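Local coordinates for protein diadenosine tetraphosphatase, putative (Trypanosoma brucei, PDB 2QJC) that probably hydrolyses phosphoester or phosphoanhydride bonds, perhaps those of diadenosine tetraphosphate, as a manganese-binding member of the calcineurin-like phosphoesterases, at residues Pro127-Ile132 and Met138-Gly143; Pro189-Trp194 and Val200-Asp205. All blocks are in the same frame, centred on the assembly; numbering follows the deposited sequence.

How the contacts relate
Contact 1 (127-132 with 138-143) and contact 2 (189-194 with 200-205) follow one another along the chain and share one mixed sheet through strands 137-140 and 199-202, parallel neighbours there, while 189-194 packs against it as a loop; their centres lie about 11 Å apart. Two probable backbone hydrogen bonds join them, Met138 O to Val201 N at 2.9 Å and, further along the chain toward the metal-binding loops, His141 O to Gly203 N at 3.0 Å. From these neighbouring loops His141 and His204 bind the same manganese ion, whose site Asp55 and Asn81 complete. Asp55 also binds the second manganese, together with Asp26 and His28.

Contact 1. Residues Pro127-Ile132 and Met138-Gly143; sequences PHIIRI and MVAHAG. With MN (manganese (II) ion), chain C.
Strands 129-132 and 137-140 form a short antiparallel β-hairpin, and the chain continues from the second into a loop that carries a manganese ligand. Ile130 and Val139 form a hydrogen-bonded pair: Ile130 N gives to Val139 O at 3.0 Å, and Val139 N returns a bond to Ile130 O at 2.8 Å, nearly straight at 172°. Their branched side chains suit an extended backbone and lie on one face, where Ile132 CD1 comes within 4.3 Å of Val139 CG2; Ile132 and Val139 also pack on strand 21-24. On the other face Arg131 and the selenomethionine at Met138 run side by side. Met138 is extended through chi2 (-158°) to SE, and Arg131, folded at chi3 (86°), brings NE to 3.4 Å from it, the selenium oblique to the guanidinium plane. Nearer the metal, a water bridges the segments, donating to His128 O at 2.7 Å and accepting from His141 N at 2.9 Å. His141 binds manganese through NE2 at 2.3 Å, while its ND1 is hydrogen-bonded to Val53 O. With metal and carbonyl gripping both ring nitrogens, the imidazole is fixed in rotation, and the carbonyl would be expected to strengthen NE2 as a donor.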
ATOM      1  N   PRO A 127      -6.681  -8.440   0.083  1.00 27.55           N
ATOM      2  CA  PRO A 127      -7.047  -8.307  -1.326  1.00 27.64           C
ATOM      3  C   PRO A 127      -5.949  -7.488  -2.015  1.00 28.06           C
ATOM      4  O   PRO A 127      -5.024  -6.995  -1.359  1.00 29.33           O
ATOM      5  CB  PRO A 127      -8.372  -7.556  -1.266  1.00 25.71           C
ATOM      6  CG  PRO A 127      -8.147  -6.612  -0.124  1.00 26.13           C
ATOM      7  CD  PRO A 127      -7.440  -7.489   0.918  1.00 29.09           C
ATOM      8  N   HIS A 128      -6.049  -7.342  -3.330  1.00 28.72           N
ATOM      9  CA  HIS A 128      -5.066  -6.576  -4.086  1.00 27.53           C
ATOM     10  C   HIS A 128      -5.524  -5.126  -4.214  1.00 26.77           C
ATOM     11  O   HIS A 128      -4.706  -4.200  -4.263  1.00 25.23           O
ATOM     12  CB  HIS A 128      -4.902  -7.173  -5.485  1.00 29.78           C
ATOM     13  CG  HIS A 128      -4.410  -8.585  -5.489  1.00 32.13           C
ATOM     14  ND1 HIS A 128      -3.086  -8.915  -5.282  1.00 35.29           N
ATOM     15  CD2 HIS A 128      -5.064  -9.757  -5.669  1.00 33.53           C
ATOM     16  CE1 HIS A 128      -2.947 -10.228  -5.335  1.00 34.26           C
ATOM     17  NE2 HIS A 128      -4.133 -10.763  -5.568  1.00 34.39           N
ATOM     18  N   ILE A 129      -6.839  -4.943  -4.273  1.00 23.40           N
ATOM     19  CA  ILE A 129      -7.425  -3.622  -4.437  1.00 22.73           C
ATOM     20  C   ILE A 129      -8.605  -3.388  -3.503  1.00 22.77           C
ATOM     21  O   ILE A 129      -9.426  -4.276  -3.298  1.00 24.61           O
ATOM     22  CB  ILE A 129      -7.916  -3.433  -5.891  1.00 22.31           C
ATOM     23  CG1 ILE A 129      -6.741  -3.607  -6.856  1.00 22.63           C
ATOM     24  CG2 ILE A 129      -8.563  -2.059  -6.063  1.00 22.13           C
ATOM     25  CD1 ILE A 129      -7.149  -3.729  -8.308  1.00 21.97           C
ATOM     26  N   ILE A 130      -8.685  -2.187  -2.939  1.00 23.72           N
ATOM     27  CA  ILE A 130      -9.797  -1.833  -2.063  1.00 24.19           C
ATOM     28  C   ILE A 130     -10.433  -0.540  -2.561  1.00 24.72           C
ATOM     29  O   ILE A 130      -9.744   0.465  -2.764  1.00 25.05           O
ATOM     30  CB  ILE A 130      -9.345  -1.650  -0.589  1.00 22.83           C
ATOM     31  CG1 ILE A 130      -8.880  -2.992  -0.022  1.00 20.01           C
ATOM     32  CG2 ILE A 130     -10.507  -1.102   0.263  1.00 22.57           C
ATOM     33  CD1 ILE A 130      -8.289  -2.890   1.374  1.00 21.29           C
ATOM     34  N   ARG A 131     -11.745  -0.580  -2.781  1.00 24.01           N
ATOM     35  CA  ARG A 131     -12.484   0.590  -3.245  1.00 24.84           C
ATOM     36  C   ARG A 131     -13.236   1.221  -2.069  1.00 25.15           C
ATOM     37  O   ARG A 131     -13.922   0.522  -1.316  1.00 26.01           O
ATOM     38  CB  ARG A 131     -13.489   0.200  -4.339  1.00 26.55           C
ATOM     39  CG  ARG A 131     -12.893  -0.519  -5.535  1.00 32.00           C
ATOM     40  CD  ARG A 131     -13.930  -0.717  -6.651  1.00 36.09           C
ATOM     41  NE  ARG A 131     -14.013   0.449  -7.527  1.00 41.74           N
ATOM     42  CZ  ARG A 131     -14.759   0.517  -8.628  1.00 41.91           C
ATOM     43  NH1 ARG A 131     -15.503  -0.517  -8.993  1.00 44.01           N
ATOM     44  NH2 ARG A 131     -14.736   1.610  -9.382  1.00 42.32           N
ATOM     45  N   ILE A 132     -13.099   2.538  -1.921  1.00 24.67           N
ATOM     46  CA  ILE A 132     -13.752   3.305  -0.851  1.00 25.08           C
ATOM     47  C   ILE A 132     -14.531   4.399  -1.583  1.00 23.00           C
ATOM     48  O   ILE A 132     -14.137   5.575  -1.591  1.00 21.43           O
ATOM     49  CB  ILE A 132     -12.701   3.950   0.093  1.00 25.12           C
ATOM     50  CG1 ILE A 132     -11.774   2.868   0.647  1.00 26.15           C
ATOM     51  CG2 ILE A 132     -13.398   4.676   1.252  1.00 27.45           C
ATOM     52  CD1 ILE A 132     -10.500   3.414   1.260  1.00 30.20           C
HETATM   53  N   MSE A 138      -9.462   4.687  -4.374  1.00 25.38           N
HETATM   54  CA  MSE A 138      -9.130   3.291  -4.671  1.00 25.06           C
HETATM   55  C   MSE A 138      -7.683   3.029  -4.228  1.00 25.60           C
HETATM   56  O   MSE A 138      -6.767   3.799  -4.552  1.00 24.15           O
HETATM   57  CB  MSE A 138      -9.288   2.972  -6.165  1.00 28.86           C
HETATM   58  CG  MSE A 138     -10.739   3.003  -6.661  1.00 33.45           C
HETATM   59 SE   MSE A 138     -11.062   1.972  -8.292  1.00 41.66          SE
HETATM   60  CE  MSE A 138     -10.033   3.008  -9.547  1.00 35.14           C
ATOM     61  N   VAL A 139      -7.480   1.948  -3.483  1.00 22.63           N
ATOM     62  CA  VAL A 139      -6.156   1.609  -2.973  1.00 22.16           C
ATOM     63  C   VAL A 139      -5.564   0.359  -3.630  1.00 21.72           C
ATOM     64  O   VAL A 139      -6.223  -0.678  -3.719  1.00 21.92           O
ATOM     65  CB  VAL A 139      -6.215   1.392  -1.416  1.00 23.93           C
ATOM     66  CG1 VAL A 139      -4.824   1.116  -0.855  1.00 20.45           C
ATOM     67  CG2 VAL A 139      -6.820   2.615  -0.738  1.00 21.91           C
ATOM     68  N   ALA A 140      -4.326   0.481  -4.104  1.00 21.66           N
ATOM     69  CA  ALA A 140      -3.581  -0.622  -4.716  1.00 20.04           C
ATOM     70  C   ALA A 140      -2.131  -0.433  -4.242  1.00 19.99           C
ATOM     71  O   ALA A 140      -1.732   0.678  -3.899  1.00 21.73           O
ATOM     72  CB  ALA A 140      -3.666  -0.557  -6.250  1.00 21.19           C
ATOM     73  N   HIS A 141      -1.340  -1.499  -4.220  1.00 20.70           N
ATOM     74  CA  HIS A 141       0.032  -1.379  -3.730  1.00 22.09           C
ATOM     75  C   HIS A 141       0.979  -0.541  -4.592  1.00 21.73           C
ATOM     76  O   HIS A 141       1.655   0.360  -4.078  1.00 23.08           O
ATOM     77  CB  HIS A 141       0.651  -2.766  -3.492  1.00 21.11           C
ATOM     78  CG  HIS A 141       2.075  -2.706  -3.036  1.00 22.10           C
ATOM     79  ND1 HIS A 141       2.449  -2.143  -1.833  1.00 21.51           N
ATOM     80  CD2 HIS A 141       3.224  -3.069  -3.654  1.00 21.56           C
ATOM     81  CE1 HIS A 141       3.766  -2.154  -1.733  1.00 20.83           C
ATOM     82  NE2 HIS A 141       4.261  -2.710  -2.825  1.00 21.90           N
ATOM     83  N   ALA A 142       1.035  -0.834  -5.889  1.00 20.64           N
ATOM     84  CA  ALA A 142       1.921  -0.104  -6.798  1.00 20.37           C
ATOM     85  C   ALA A 142       1.167   0.803  -7.763  1.00 19.58           C
ATOM     86  O   ALA A 142       1.642   1.887  -8.112  1.00 17.44           O
ATOM     87  CB  ALA A 142       2.799  -1.094  -7.588  1.00 21.01           C
ATOM     88  N   GLY A 143      -0.006   0.362  -8.202  1.00 18.75           N
ATOM     89  CA  GLY A 143      -0.776   1.178  -9.127  1.00 19.17           C
ATOM     90  C   GLY A 143      -1.857   0.398  -9.840  1.00 19.76           C
ATOM     91  O   GLY A 143      -2.154  -0.739  -9.472  1.00 21.00           O
TER
HETATM   92 MN    MN C 401       6.588  -2.925  -3.016  1.00 45.44          MN
HETATM   93  O   HOH W   1      -1.992  -4.360  -4.270  1.00 19.93           O

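Contact 2. Residues Pro189-Trp194 and Val200-Asp205; sequences PWASMW and VVFGHD. With MN (manganese (II) ion), chain C.
Trp190 sends the edge of its indole into the face of Phe202, a T-shaped pair with planes at 71° and five-membered ring and phenyl centroids 4.9 Å apart. Trp190 CZ2 stands 3.5 Å above the Phe202 ring centre, and NE1 lies over the same face, 3.5 Å from Phe202 CE1. One indole face is covered by neighbouring Ala191, whose small CB sits over the ring centre and reaches Phe202 CZ at 4.0 Å. At the indole edge, Trp190 CH2 meets Val200 CG1 at 3.8 Å. The valine's other branch, CG2, makes a CH-pi contact over a face of Trp194, 3.8 Å from the six-membered ring centroid, so this forked residue touches both indoles. Val200 and Phe202 belong to strand 199-202, in one of the two mixed sheets of the calcineurin-like phosphoesterase fold, and both point at the turn 189-194. Within it Pro189 O accepts from Ser192 N and OG, while Trp194 NE1 is hydrogen-bonded to Glu198 O. With chi1 at 62° Phe202 is tucked over its own backbone, and chi2 (105°) turns its face to the indole. Further on, His204 binds manganese through ND1 at 2.3 Å, its NE2 hydrogen-bonded to Thr160 O.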
ATOM      1  N   PRO A 189       6.469   7.482 -15.500  1.00 34.58           N
ATOM      2  CA  PRO A 189       5.938   7.004 -14.221  1.00 33.09           C
ATOM      3  C   PRO A 189       4.462   6.692 -14.420  1.00 32.93           C
ATOM      4  O   PRO A 189       3.716   7.517 -14.962  1.00 33.54           O
ATOM      5  CB  PRO A 189       6.185   8.180 -13.277  1.00 32.21           C
ATOM      6  CG  PRO A 189       6.327   9.368 -14.194  1.00 35.05           C
ATOM      7  CD  PRO A 189       7.089   8.808 -15.356  1.00 35.08           C
ATOM      8  N   TRP A 190       4.043   5.502 -14.000  1.00 28.87           N
ATOM      9  CA  TRP A 190       2.661   5.096 -14.204  1.00 27.51           C
ATOM     10  C   TRP A 190       1.618   6.139 -13.778  1.00 26.46           C
ATOM     11  O   TRP A 190       0.697   6.434 -14.538  1.00 26.71           O
ATOM     12  CB  TRP A 190       2.385   3.744 -13.519  1.00 26.24           C
ATOM     13  CG  TRP A 190       1.938   3.864 -12.093  1.00 26.71           C
ATOM     14  CD1 TRP A 190       2.736   3.931 -10.983  1.00 24.38           C
ATOM     15  CD2 TRP A 190       0.597   4.084 -11.641  1.00 23.48           C
ATOM     16  NE1 TRP A 190       1.972   4.194  -9.872  1.00 25.59           N
ATOM     17  CE2 TRP A 190       0.657   4.293 -10.246  1.00 23.90           C
ATOM     18  CE3 TRP A 190      -0.649   4.135 -12.284  1.00 24.98           C
ATOM     19  CZ2 TRP A 190      -0.480   4.550  -9.477  1.00 22.43           C
ATOM     20  CZ3 TRP A 190      -1.787   4.391 -11.520  1.00 23.92           C
ATOM     21  CH2 TRP A 190      -1.691   4.597 -10.128  1.00 25.82           C
ATOM     22  N   ALA A 191       1.769   6.715 -12.588  1.00 25.88           N
ATOM     23  CA  ALA A 191       0.794   7.687 -12.092  1.00 23.31           C
ATOM     24  C   ALA A 191       0.505   8.859 -13.025  1.00 26.00           C
ATOM     25  O   ALA A 191      -0.619   9.375 -13.043  1.00 22.03           O
ATOM     26  CB  ALA A 191       1.221   8.209 -10.724  1.00 23.14           C
ATOM     27  N   SER A 192       1.496   9.286 -13.806  1.00 26.70           N
ATOM     28  CA  SER A 192       1.265  10.408 -14.721  1.00 27.19           C
ATOM     29  C   SER A 192       0.236  10.049 -15.793  1.00 28.01           C
ATOM     30  O   SER A 192      -0.335  10.931 -16.433  1.00 28.34           O
ATOM     31  CB  SER A 192       2.569  10.833 -15.409  1.00 26.64           C
ATOM     32  OG  SER A 192       2.962   9.878 -16.379  1.00 26.85           O
HETATM   33  N   MSE A 193      -0.005   8.758 -15.987  1.00 29.42           N
HETATM   34  CA  MSE A 193      -0.947   8.301 -17.007  1.00 30.65           C
HETATM   35  C   MSE A 193      -2.355   8.019 -16.485  1.00 29.85           C
HETATM   36  O   MSE A 193      -3.253   7.688 -17.267  1.00 27.57           O
HETATM   37  CB  MSE A 193      -0.420   7.028 -17.663  1.00 34.66           C
HETATM   38  CG  MSE A 193       0.992   7.136 -18.202  1.00 45.18           C
HETATM   39 SE   MSE A 193       1.104   8.333 -19.705  1.00 58.23          SE
HETATM   40  CE  MSE A 193       0.468   7.129 -21.076  1.00 53.07           C
ATOM     41  N   TRP A 194      -2.546   8.138 -15.172  1.00 28.25           N
ATOM     42  CA  TRP A 194      -3.846   7.865 -14.564  1.00 27.36           C
ATOM     43  C   TRP A 194      -4.811   9.031 -14.751  1.00 29.03           C
ATOM     44  O   TRP A 194      -4.457  10.190 -14.517  1.00 29.88           O
ATOM     45  CB  TRP A 194      -3.674   7.534 -13.072  1.00 26.71           C
ATOM     46  CG  TRP A 194      -4.979   7.361 -12.346  1.00 24.59           C
ATOM     47  CD1 TRP A 194      -5.566   8.250 -11.499  1.00 24.45           C
ATOM     48  CD2 TRP A 194      -5.893   6.269 -12.479  1.00 24.14           C
ATOM     49  NE1 TRP A 194      -6.796   7.787 -11.096  1.00 26.43           N
ATOM     50  CE2 TRP A 194      -7.024   6.572 -11.683  1.00 25.22           C
ATOM     51  CE3 TRP A 194      -5.871   5.065 -13.196  1.00 25.07           C
ATOM     52  CZ2 TRP A 194      -8.128   5.712 -11.584  1.00 25.66           C
ATOM     53  CZ3 TRP A 194      -6.969   4.209 -13.097  1.00 26.20           C
ATOM     54  CH2 TRP A 194      -8.082   4.539 -12.296  1.00 26.35           C
ATOM     55  N   VAL A 200      -6.437   7.357  -6.966  1.00 25.16           N
ATOM     56  CA  VAL A 200      -5.763   6.123  -6.590  1.00 22.59           C
ATOM     57  C   VAL A 200      -4.657   6.434  -5.589  1.00 22.99           C
ATOM     58  O   VAL A 200      -3.784   7.266  -5.850  1.00 23.75           O
ATOM     59  CB  VAL A 200      -5.147   5.419  -7.818  1.00 23.52           C
ATOM     60  CG1 VAL A 200      -4.247   4.255  -7.376  1.00 17.58           C
ATOM     61  CG2 VAL A 200      -6.263   4.910  -8.723  1.00 24.10           C
ATOM     62  N   VAL A 201      -4.707   5.778  -4.438  1.00 21.86           N
ATOM     63  CA  VAL A 201      -3.700   5.974  -3.407  1.00 19.61           C
ATOM     64  C   VAL A 201      -2.818   4.723  -3.373  1.00 20.09           C
ATOM     65  O   VAL A 201      -3.315   3.598  -3.269  1.00 18.50           O
ATOM     66  CB  VAL A 201      -4.364   6.217  -2.031  1.00 19.42           C
ATOM     67  CG1 VAL A 201      -3.295   6.497  -0.986  1.00 14.85           C
ATOM     68  CG2 VAL A 201      -5.372   7.396  -2.130  1.00 16.15           C
ATOM     69  N   PHE A 202      -1.509   4.924  -3.443  1.00 19.59           N
ATOM     70  CA  PHE A 202      -0.582   3.798  -3.479  1.00 20.62           C
ATOM     71  C   PHE A 202       0.727   4.044  -2.726  1.00 18.85           C
ATOM     72  O   PHE A 202       0.917   5.093  -2.125  1.00 22.24           O
ATOM     73  CB  PHE A 202      -0.280   3.476  -4.948  1.00 20.98           C
ATOM     74  CG  PHE A 202       0.404   4.609  -5.693  1.00 21.23           C
ATOM     75  CD1 PHE A 202       1.763   4.544  -5.991  1.00 19.69           C
ATOM     76  CD2 PHE A 202      -0.315   5.747  -6.080  1.00 20.14           C
ATOM     77  CE1 PHE A 202       2.401   5.594  -6.664  1.00 18.09           C
ATOM     78  CE2 PHE A 202       0.310   6.803  -6.753  1.00 21.03           C
ATOM     79  CZ  PHE A 202       1.673   6.728  -7.046  1.00 20.82           C
ATOM     80  N   GLY A 203       1.621   3.062  -2.781  1.00 19.46           N
ATOM     81  CA  GLY A 203       2.935   3.154  -2.151  1.00 18.40           C
ATOM     82  C   GLY A 203       3.958   2.493  -3.075  1.00 18.63           C
ATOM     83  O   GLY A 203       4.122   2.921  -4.216  1.00 17.67           O
ATOM     84  N   HIS A 204       4.652   1.466  -2.582  1.00 19.94           N
ATOM     85  CA  HIS A 204       5.630   0.694  -3.365  1.00 21.11           C
ATOM     86  C   HIS A 204       6.917   1.342  -3.906  1.00 23.63           C
ATOM     87  O   HIS A 204       8.017   0.852  -3.627  1.00 23.52           O
ATOM     88  CB  HIS A 204       4.906   0.014  -4.540  1.00 22.89           C
ATOM     89  CG  HIS A 204       5.809  -0.762  -5.455  1.00 25.57           C
ATOM     90  ND1 HIS A 204       6.567  -1.831  -5.027  1.00 27.07           N
ATOM     91  CD2 HIS A 204       6.050  -0.642  -6.783  1.00 25.63           C
ATOM     92  CE1 HIS A 204       7.235  -2.338  -6.049  1.00 22.39           C
ATOM     93  NE2 HIS A 204       6.939  -1.634  -7.128  1.00 27.10           N
ATOM     94  N   ASP A 205       6.771   2.417  -4.680  1.00 24.78           N
ATOM     95  CA  ASP A 205       7.888   3.101  -5.343  1.00 24.51           C
ATOM     96  C   ASP A 205       8.737   4.029  -4.463  1.00 25.76           C
ATOM     97  O   ASP A 205       8.751   5.247  -4.666  1.00 23.23           O
ATOM     98  CB  ASP A 205       7.337   3.886  -6.548  1.00 23.49           C
ATOM     99  CG  ASP A 205       8.416   4.241  -7.588  1.00 26.34           C
ATOM    100  OD1 ASP A 205       8.061   4.841  -8.626  1.00 25.68           O
ATOM    101  OD2 ASP A 205       9.607   3.927  -7.379  1.00 24.46           O
TER
HETATM  102 MN    MN C 401       6.588  -2.925  -3.016  1.00 45.44          MN